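Local coordinates for protein EvdMO1 (Micromonospora carbonacea, PDB 5T39) that probably transfers a methyl group from S-adenosyl-L-methionine to a sugar of everninomicin during its biosynthesis, as the methyltransferase half of a bifunctional methyltransferase-oxidase, at residues R30-F43 / L111-A123. Residues are numbered along the deposited sequence; the frame is centred on the assembly and turned at random. Where two conformers were deposited one is given.
Sequences RAKELEPWVNGFEF and LRRAEFVMEVHGA
The Phe116 ring reaches in among Arg30, Leu34, Trp37 and Phe41, an example of how an N-terminal segment packs onto one helix of a Rossmann-like methyltransferase; Phe116 and Arg113 cover the largest areas of any residue here. Apolar contacts gather around Phe116, whose CG stands anti to the backbone N (chi1 166°), sending the ring out toward these four. Leu34 CD1 lies 3.6 Å from Phe116 CD2, and Phe116 CE2 sits over the centre of the Phe41 ring, the two planes turned obliquely. Farther along, Val120 CG1 makes a CH-pi contact 3.4 Å from the centroid of the Phe43 ring, whose edge meets the His121 face in a T-shaped pair.

The Trp37 indole receives Arg113 CD over its six-membered ring, while its NE1 donates to Ala31 O (3.0 Å), fixing the ring's rotation. With an alanine here, Arg113 CD is likely to lose the ring face it lies against, and Ala31 O its indole donor.

Among the polar links, Arg113 NE gives Leu34 O a nearly straight hydrogen bond (2.9 Å, 168°); its terminal nitrogens are held by Gln205, Asn110 and Glu86. Nearer the surface, Arg30 NH2 meets Glu119 OE1 in a salt bridge (2.8 Å), though both side chains were modelled in two conformers, leaving it uncertain.

Helix 108-121 is thus sandwiched: Leu111, Ala114 and Met118 face strand 126-130 of the central sheet, whereas helix 24-33 and strand 41-43, paired with 46-49, cover its other side.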
ATOM      1  N   ARG A  30      -7.270  24.244   2.611  0.68  8.30           N
ATOM      2  CA  ARG A  30      -7.580  22.854   2.885  0.68  8.77           C
ATOM      3  C   ARG A  30      -6.319  22.069   3.222  0.68  8.35           C
ATOM      4  O   ARG A  30      -6.327  21.245   4.140  0.68  8.92           O
ATOM      5  CB  ARG A  30      -8.313  22.271   1.689  0.68 10.05           C
ATOM      6  CG  ARG A  30      -9.026  20.986   1.978  0.68 10.21           C
ATOM      7  CD  ARG A  30     -10.095  20.756   0.927  0.68 11.03           C
ATOM      8  NE  ARG A  30     -10.471  19.369   0.882  0.68 11.94           N
ATOM      9  CZ  ARG A  30     -11.024  18.790  -0.168  0.68 11.40           C
ATOM     10  NH1 ARG A  30     -11.298  17.503  -0.119  0.68 12.89           N
ATOM     11  NH2 ARG A  30     -11.282  19.486  -1.274  0.68 10.24           N
ATOM     12  N   ALA A  31      -5.210  22.323   2.518  1.00  8.27           N
ATOM     13  CA  ALA A  31      -3.963  21.642   2.857  1.00  8.49           C
ATOM     14  C   ALA A  31      -3.563  21.940   4.293  1.00  8.55           C
ATOM     15  O   ALA A  31      -3.087  21.052   5.013  1.00  9.03           O
ATOM     16  CB  ALA A  31      -2.844  22.046   1.903  1.00  9.28           C
ATOM     17  N   LYS A  32      -3.777  23.183   4.736  1.00  8.47           N
ATOM     18  CA  LYS A  32      -3.465  23.553   6.112  1.00  8.99           C
ATOM     19  C   LYS A  32      -4.382  22.838   7.097  1.00  9.01           C
ATOM     20  O   LYS A  32      -3.935  22.328   8.130  1.00  9.57           O
ATOM     21  CB  LYS A  32      -3.553  25.072   6.282  1.00 10.57           C
ATOM     22  CG  LYS A  32      -3.269  25.549   7.671  1.00 14.37           C
ATOM     23  CD  LYS A  32      -3.352  27.069   7.757  1.00 17.97           C
ATOM     24  CE  LYS A  32      -3.128  27.595   9.162  1.00 20.99           C
ATOM     25  NZ  LYS A  32      -1.707  27.468   9.560  1.00 22.87           N
ATOM     26  N   GLU A  33      -5.679  22.812   6.801  1.00  8.91           N
ATOM     27  CA  GLU A  33      -6.632  22.131   7.666  1.00  9.89           C
ATOM     28  C   GLU A  33      -6.291  20.660   7.822  1.00  9.98           C
ATOM     29  O   GLU A  33      -6.544  20.079   8.879  1.00 11.24           O
ATOM     30  CB  GLU A  33      -8.033  22.290   7.091  1.00 11.53           C
ATOM     31  CG  GLU A  33      -9.133  21.727   7.960  1.00 14.49           C
ATOM     32  CD  GLU A  33     -10.486  22.101   7.407  1.00 18.05           C
ATOM     33  OE1 GLU A  33     -10.740  21.800   6.226  1.00 18.11           O
ATOM     34  OE2 GLU A  33     -11.286  22.736   8.128  1.00 21.35           O
ATOM     35  N   LEU A  34      -5.697  20.053   6.796  1.00  9.12           N
ATOM     36  CA  LEU A  34      -5.364  18.633   6.797  1.00  9.74           C
ATOM     37  C   LEU A  34      -4.040  18.315   7.493  1.00  9.82           C
ATOM     38  O   LEU A  34      -3.723  17.135   7.666  1.00 10.36           O
ATOM     39  CB  LEU A  34      -5.350  18.124   5.354  1.00  9.92           C
ATOM     40  CG  LEU A  34      -6.721  18.056   4.678  1.00 10.78           C
ATOM     41  CD1 LEU A  34      -6.544  17.930   3.171  1.00 10.96           C
ATOM     42  CD2 LEU A  34      -7.549  16.904   5.216  1.00 12.65           C
ATOM     43  N   GLU A  35      -3.274  19.318   7.914  1.00  9.37           N
ATOM     44  CA  GLU A  35      -2.026  19.039   8.617  1.00  8.99           C
ATOM     45  C   GLU A  35      -2.318  18.314   9.929  1.00  9.68           C
ATOM     46  O   GLU A  35      -3.338  18.574  10.573  1.00 11.41           O
ATOM     47  CB  GLU A  35      -1.264  20.331   8.902  1.00  9.30           C
ATOM     48  CG  GLU A  35      -0.800  21.035   7.632  1.00 10.04           C
ATOM     49  CD  GLU A  35       0.348  22.000   7.837  1.00 12.15           C
ATOM     50  OE1 GLU A  35       0.115  23.217   7.668  1.00 15.20           O
ATOM     51  OE2 GLU A  35       1.487  21.550   8.097  1.00 12.49           O
ATOM     52  N   PRO A  36      -1.413  17.437  10.389  1.00  8.77           N
ATOM     53  CA  PRO A  36      -0.092  17.166   9.812  1.00  8.37           C
ATOM     54  C   PRO A  36      -0.123  16.117   8.703  1.00  8.66           C
ATOM     55  O   PRO A  36      -0.742  15.054   8.851  1.00 10.46           O
ATOM     56  CB  PRO A  36       0.703  16.631  11.008  1.00  9.05           C
ATOM     57  CG  PRO A  36      -0.340  15.954  11.858  1.00  9.90           C
ATOM     58  CD  PRO A  36      -1.568  16.823  11.720  1.00  9.96           C
ATOM     59  N   TRP A  37       0.591  16.408   7.622  1.00  8.03           N
ATOM     60  CA  TRP A  37       0.809  15.453   6.552  1.00  8.13           C
ATOM     61  C   TRP A  37       1.988  14.543   6.868  1.00  8.63           C
ATOM     62  O   TRP A  37       2.920  14.911   7.591  1.00  9.55           O
ATOM     63  CB  TRP A  37       1.107  16.179   5.239  1.00  8.38           C
ATOM     64  CG  TRP A  37      -0.064  16.947   4.670  1.00  8.28           C
ATOM     65  CD1 TRP A  37      -0.647  18.083   5.173  1.00  8.58           C
ATOM     66  CD2 TRP A  37      -0.772  16.631   3.471  1.00  7.79           C
ATOM     67  NE1 TRP A  37      -1.683  18.476   4.361  1.00  8.25           N
ATOM     68  CE2 TRP A  37      -1.772  17.609   3.304  1.00  8.14           C
ATOM     69  CE3 TRP A  37      -0.645  15.623   2.509  1.00  8.25           C
ATOM     70  CZ2 TRP A  37      -2.647  17.584   2.234  1.00  8.64           C
ATOM     71  CZ3 TRP A  37      -1.500  15.610   1.451  1.00  8.89           C
ATOM     72  CH2 TRP A  37      -2.499  16.571   1.321  1.00  8.85           C
ATOM     73  N   VAL A  38       1.957  13.354   6.269  1.00  8.86           N
ATOM     74  CA  VAL A  38       3.052  12.396   6.364  1.00  9.61           C
ATOM     75  C   VAL A  38       4.091  12.655   5.294  1.00 10.09           C
ATOM     76  O   VAL A  38       5.293  12.628   5.562  1.00 11.45           O
ATOM     77  CB  VAL A  38       2.509  10.954   6.277  1.00 10.22           C
ATOM     78  CG1 VAL A  38       3.652   9.936   6.230  1.00 11.08           C
ATOM     79  CG2 VAL A  38       1.592  10.672   7.436  1.00 11.03           C
ATOM     80  N   ASN A  39       3.660  12.874   4.059  1.00 10.62           N
ATOM     81  CA  ASN A  39       4.615  13.087   2.985  1.00 12.22           C
ATOM     82  C   ASN A  39       4.559  14.477   2.406  1.00 11.52           C
ATOM     83  O   ASN A  39       5.256  14.745   1.428  1.00 13.45           O
ATOM     84  CB  ASN A  39       4.445  12.044   1.891  1.00 15.10           C
ATOM     85  CG  ASN A  39       4.840  10.659   2.348  1.00 17.89           C
ATOM     86  OD1 ASN A  39       5.819  10.485   3.082  1.00 19.71           O
ATOM     87  ND2 ASN A  39       4.075   9.667   1.929  1.00 19.59           N
ATOM     88  N   GLY A  40       3.812  15.368   3.025  1.00 10.90           N
ATOM     89  CA  GLY A  40       3.749  16.744   2.595  1.00 10.82           C
ATOM     90  C   GLY A  40       2.848  16.893   1.391  1.00 10.61           C
ATOM     91  O   GLY A  40       2.307  15.920   0.858  1.00 11.48           O
ATOM     92  N   PHE A  41       2.706  18.143   0.941  1.00  9.56           N
ATOM     93  CA  PHE A  41       1.847  18.438  -0.193  1.00  9.29           C
ATOM     94  C   PHE A  41       2.393  19.641  -0.942  1.00  9.06           C
ATOM     95  O   PHE A  41       2.601  20.710  -0.357  1.00  9.40           O
ATOM     96  CB  PHE A  41       0.400  18.706   0.230  1.00  9.90           C
ATOM     97  CG  PHE A  41      -0.491  18.985  -0.933  1.00 10.79           C
ATOM     98  CD1 PHE A  41      -0.910  17.958  -1.750  1.00 12.38           C
ATOM     99  CD2 PHE A  41      -0.860  20.284  -1.252  1.00 11.85           C
ATOM    100  CE1 PHE A  41      -1.704  18.222  -2.843  1.00 13.44           C
ATOM    101  CE2 PHE A  41      -1.645  20.541  -2.344  1.00 12.90           C
ATOM    102  CZ  PHE A  41      -2.063  19.520  -3.132  1.00 13.14           C
ATOM    103  N   GLU A  42       2.592  19.460  -2.239  1.00  9.34           N
ATOM    104  CA  GLU A  42       3.069  20.506  -3.130  0.70 10.75           C
ATOM    105  C   GLU A  42       2.230  20.474  -4.399  1.00 10.01           C
ATOM    106  O   GLU A  42       1.851  19.392  -4.868  1.00 11.65           O
ATOM    107  CB  GLU A  42       4.551  20.270  -3.472  0.70 14.03           C
ATOM    108  CG  GLU A  42       5.138  21.228  -4.506  0.70 17.36           C
ATOM    109  CD  GLU A  42       6.592  20.930  -4.824  0.70 21.00           C
ATOM    110  OE1 GLU A  42       7.102  19.888  -4.360  0.70 22.51           O
ATOM    111  OE2 GLU A  42       7.223  21.733  -5.542  0.70 22.56           O
ATOM    112  N   PHE A  43       1.952  21.646  -4.961  1.00  8.98           N
ATOM    113  CA  PHE A  43       1.205  21.705  -6.208  1.00  8.70           C
ATOM    114  C   PHE A  43       1.534  23.026  -6.886  1.00  8.52           C
ATOM    115  O   PHE A  43       1.601  24.059  -6.227  1.00  8.60           O
ATOM    116  CB  PHE A  43      -0.302  21.571  -5.930  1.00  9.43           C
ATOM    117  CG  PHE A  43      -1.158  21.398  -7.160  1.00  9.85           C
ATOM    118  CD1 PHE A  43      -1.060  20.261  -7.936  1.00 11.93           C
ATOM    119  CD2 PHE A  43      -2.104  22.365  -7.507  1.00  9.85           C
ATOM    120  CE1 PHE A  43      -1.858  20.105  -9.049  1.00 12.27           C
ATOM    121  CE2 PHE A  43      -2.908  22.208  -8.602  1.00 10.52           C
ATOM    122  CZ  PHE A  43      -2.792  21.076  -9.376  1.00 11.45           C
ATOM    123  N   LEU A 111      -7.138   9.174   4.642  1.00  7.99           N
ATOM    124  CA  LEU A 111      -8.071   9.128   3.522  1.00  8.66           C
ATOM    125  C   LEU A 111      -8.514  10.524   3.104  1.00  8.31           C
ATOM    126  O   LEU A 111      -8.612  10.822   1.908  1.00  8.32           O
ATOM    127  CB  LEU A 111      -9.283   8.281   3.911  1.00  9.59           C
ATOM    128  CG  LEU A 111     -10.471   8.273   2.959  1.00 10.58           C
ATOM    129  CD1 LEU A 111     -10.065   7.704   1.643  1.00 11.14           C
ATOM    130  CD2 LEU A 111     -11.604   7.493   3.559  1.00 11.83           C
ATOM    131  N   ARG A 112      -8.800  11.394   4.075  1.00  8.36           N
ATOM    132  CA  ARG A 112      -9.227  12.747   3.725  1.00  9.00           C
ATOM    133  C   ARG A 112      -8.151  13.488   2.948  1.00  8.10           C
ATOM    134  O   ARG A 112      -8.460  14.257   2.031  1.00  8.61           O
ATOM    135  CB  ARG A 112      -9.608  13.538   4.968  1.00 10.69           C
ATOM    136  CG  ARG A 112     -10.825  13.016   5.707  1.00 13.12           C
ATOM    137  CD  ARG A 112     -12.029  12.724   4.819  1.00 18.03           C
ATOM    138  NE  ARG A 112     -13.052  12.023   5.588  1.00 21.55           N
ATOM    139  CZ  ARG A 112     -13.874  11.102   5.097  1.00 22.78           C
ATOM    140  NH1 ARG A 112     -13.810  10.749   3.822  1.00 22.47           N
ATOM    141  NH2 ARG A 112     -14.764  10.521   5.891  1.00 23.71           N
ATOM    142  N   ARG A 113      -6.885  13.286   3.309  1.00  7.97           N
ATOM    143  CA  ARG A 113      -5.784  13.835   2.526  1.00  8.50           C
ATOM    144  C   ARG A 113      -5.762  13.309   1.109  1.00  8.36           C
ATOM    145  O   ARG A 113      -5.627  14.063   0.141  1.00  8.44           O
ATOM    146  CB  ARG A 113      -4.425  13.797   3.214  1.00  9.11           C
ATOM    147  CG  ARG A 113      -4.443  14.261   4.616  1.00  9.34           C
ATOM    148  CD  ARG A 113      -3.047  14.589   5.144  1.00 10.01           C
ATOM    149  NE  ARG A 113      -3.131  14.507   6.586  1.00 11.54           N
ATOM    150  CZ  ARG A 113      -2.936  13.403   7.306  1.00 12.03           C
ATOM    151  NH1 ARG A 113      -2.443  12.305   6.753  1.00 12.07           N
ATOM    152  NH2 ARG A 113      -3.194  13.423   8.595  1.00 13.67           N
ATOM    153  N   ALA A 114      -5.860  11.987   0.976  1.00  7.95           N
ATOM    154  CA  ALA A 114      -5.850  11.361  -0.339  1.00  8.05           C
ATOM    155  C   ALA A 114      -7.003  11.864  -1.198  1.00  8.15           C
ATOM    156  O   ALA A 114      -6.825  12.122  -2.389  1.00  8.47           O
ATOM    157  CB  ALA A 114      -5.905   9.841  -0.188  1.00  8.13           C
ATOM    158  N   GLU A 115      -8.191  12.025  -0.611  1.00  8.12           N
ATOM    159  CA  GLU A 115      -9.337  12.524  -1.373  1.00  8.68           C
ATOM    160  C   GLU A 115      -9.084  13.943  -1.865  1.00  8.85           C
ATOM    161  O   GLU A 115      -9.427  14.285  -2.999  1.00  9.81           O
ATOM    162  CB  GLU A 115     -10.601  12.480  -0.510  1.00  9.54           C
ATOM    163  CG  GLU A 115     -11.123  11.077  -0.260  1.00 10.61           C
ATOM    164  CD  GLU A 115     -12.274  11.017   0.728  1.00 13.13           C
ATOM    165  OE1 GLU A 115     -12.276  11.770   1.721  1.00 14.23           O
ATOM    166  OE2 GLU A 115     -13.184  10.191   0.521  1.00 15.96           O
ATOM    167  N   PHE A 116      -8.482  14.784  -1.026  1.00  8.72           N
ATOM    168  CA  PHE A 116      -8.119  16.136  -1.436  1.00  8.82           C
ATOM    169  C   PHE A 116      -7.125  16.100  -2.593  1.00  8.87           C
ATOM    170  O   PHE A 116      -7.281  16.822  -3.583  1.00  9.40           O
ATOM    171  CB  PHE A 116      -7.553  16.860  -0.212  1.00  8.63           C
ATOM    172  CG  PHE A 116      -6.836  18.148  -0.499  1.00  8.70           C
ATOM    173  CD1 PHE A 116      -7.514  19.266  -0.952  1.00  9.36           C
ATOM    174  CD2 PHE A 116      -5.477  18.249  -0.264  1.00  9.83           C
ATOM    175  CE1 PHE A 116      -6.837  20.465  -1.153  1.00  9.34           C
ATOM    176  CE2 PHE A 116      -4.803  19.431  -0.460  1.00 10.31           C
ATOM    177  CZ  PHE A 116      -5.475  20.536  -0.908  1.00  9.77           C
ATOM    178  N   VAL A 117      -6.098  15.251  -2.491  1.00  8.70           N
ATOM    179  CA  VAL A 117      -5.117  15.130  -3.567  1.00  9.44           C
ATOM    180  C   VAL A 117      -5.807  14.789  -4.884  1.00  9.44           C
ATOM    181  O   VAL A 117      -5.523  15.384  -5.934  1.00 10.09           O
ATOM    182  CB  VAL A 117      -4.038  14.098  -3.182  1.00  9.85           C
ATOM    183  CG1 VAL A 117      -3.137  13.747  -4.367  1.00 10.72           C
ATOM    184  CG2 VAL A 117      -3.212  14.616  -2.009  1.00 10.20           C
ATOM    185  N   MET A 118      -6.724  13.816  -4.858  1.00  9.41           N
ATOM    186  CA  MET A 118      -7.388  13.422  -6.099  1.00 10.26           C
ATOM    187  C   MET A 118      -8.228  14.557  -6.660  1.00 10.93           C
ATOM    188  O   MET A 118      -8.325  14.713  -7.879  1.00 12.21           O
ATOM    189  CB  MET A 118      -8.275  12.196  -5.907  1.00 11.34           C
ATOM    190  CG  MET A 118      -7.541  10.978  -5.446  1.00 12.05           C
ATOM    191  SD  MET A 118      -6.049  10.549  -6.376  1.00 12.99           S
ATOM    192  CE  MET A 118      -5.045  10.059  -4.978  1.00 14.36           C
ATOM    193  N   GLU A 119      -8.893  15.313  -5.791  1.00 10.20           N
ATOM    194  CA  GLU A 119      -9.697  16.431  -6.268  0.68 10.76           C
ATOM    195  C   GLU A 119      -8.821  17.518  -6.880  1.00 10.51           C
ATOM    196  O   GLU A 119      -9.141  18.047  -7.951  1.00 11.76           O
ATOM    197  CB  GLU A 119     -10.564  16.992  -5.142  0.68 12.02           C
ATOM    198  CG  GLU A 119     -11.484  18.076  -5.670  0.68 13.67           C
ATOM    199  CD  GLU A 119     -12.506  18.579  -4.683  0.68 14.95           C
ATOM    200  OE1 GLU A 119     -12.466  18.196  -3.505  0.68 15.13           O
ATOM    201  OE2 GLU A 119     -13.353  19.394  -5.097  0.68 16.33           O
ATOM    202  N   VAL A 120      -7.705  17.857  -6.231  1.00  9.73           N
ATOM    203  CA  VAL A 120      -6.822  18.893  -6.763  1.00 10.01           C
ATOM    204  C   VAL A 120      -6.306  18.497  -8.138  1.00 10.78           C
ATOM    205  O   VAL A 120      -6.192  19.338  -9.035  1.00 11.71           O
ATOM    206  CB  VAL A 120      -5.665  19.164  -5.783  1.00 10.22           C
ATOM    207  CG1 VAL A 120      -4.615  20.066  -6.406  1.00 11.86           C
ATOM    208  CG2 VAL A 120      -6.176  19.757  -4.496  1.00 11.17           C
ATOM    209  N   HIS A 121      -5.967  17.224  -8.321  1.00 10.91           N
ATOM    210  CA  HIS A 121      -5.389  16.734  -9.564  1.00 12.19           C
ATOM    211  C   HIS A 121      -6.430  16.307 -10.592  1.00 13.23           C
ATOM    212  O   HIS A 121      -6.059  15.978 -11.723  1.00 15.77           O
ATOM    213  CB  HIS A 121      -4.437  15.566  -9.272  1.00 12.07           C
ATOM    214  CG  HIS A 121      -3.142  16.001  -8.669  1.00 12.03           C
ATOM    215  ND1 HIS A 121      -2.035  16.290  -9.431  1.00 14.05           N
ATOM    216  CD2 HIS A 121      -2.780  16.204  -7.380  1.00 12.04           C
ATOM    217  CE1 HIS A 121      -1.043  16.656  -8.640  1.00 14.24           C
ATOM    218  NE2 HIS A 121      -1.469  16.619  -7.390  1.00 13.45           N
ATOM    219  N   GLY A 122      -7.711  16.308 -10.247  1.00 13.73           N
ATOM    220  CA  GLY A 122      -8.731  15.878 -11.196  1.00 14.75           C
ATOM    221  C   GLY A 122      -8.636  14.420 -11.596  1.00 15.48           C
ATOM    222  O   GLY A 122      -8.925  14.074 -12.748  1.00 17.03           O
ATOM    223  N   ALA A 123      -8.258  13.546 -10.666  1.00 14.84           N
ATOM    224  CA  ALA A 123      -8.008  12.129 -10.957  1.00 15.89           C
ATOM    225  C   ALA A 123      -9.307  11.322 -10.851  1.00 16.36           C
ATOM    226  O   ALA A 123      -9.543  10.571  -9.897  1.00 17.34           O
ATOM    227  CB  ALA A 123      -6.942  11.584 -10.018  1.00 16.48           C
TER
HETATM  228  O   HOH W   1     -10.725  15.788   2.114  1.00 13.83           O
HETATM  229  O   HOH W   2      -4.961  15.532   9.713  1.00 19.84           O
HETATM  230  O   HOH W   3       0.353  16.997  -5.430  1.00 27.29           O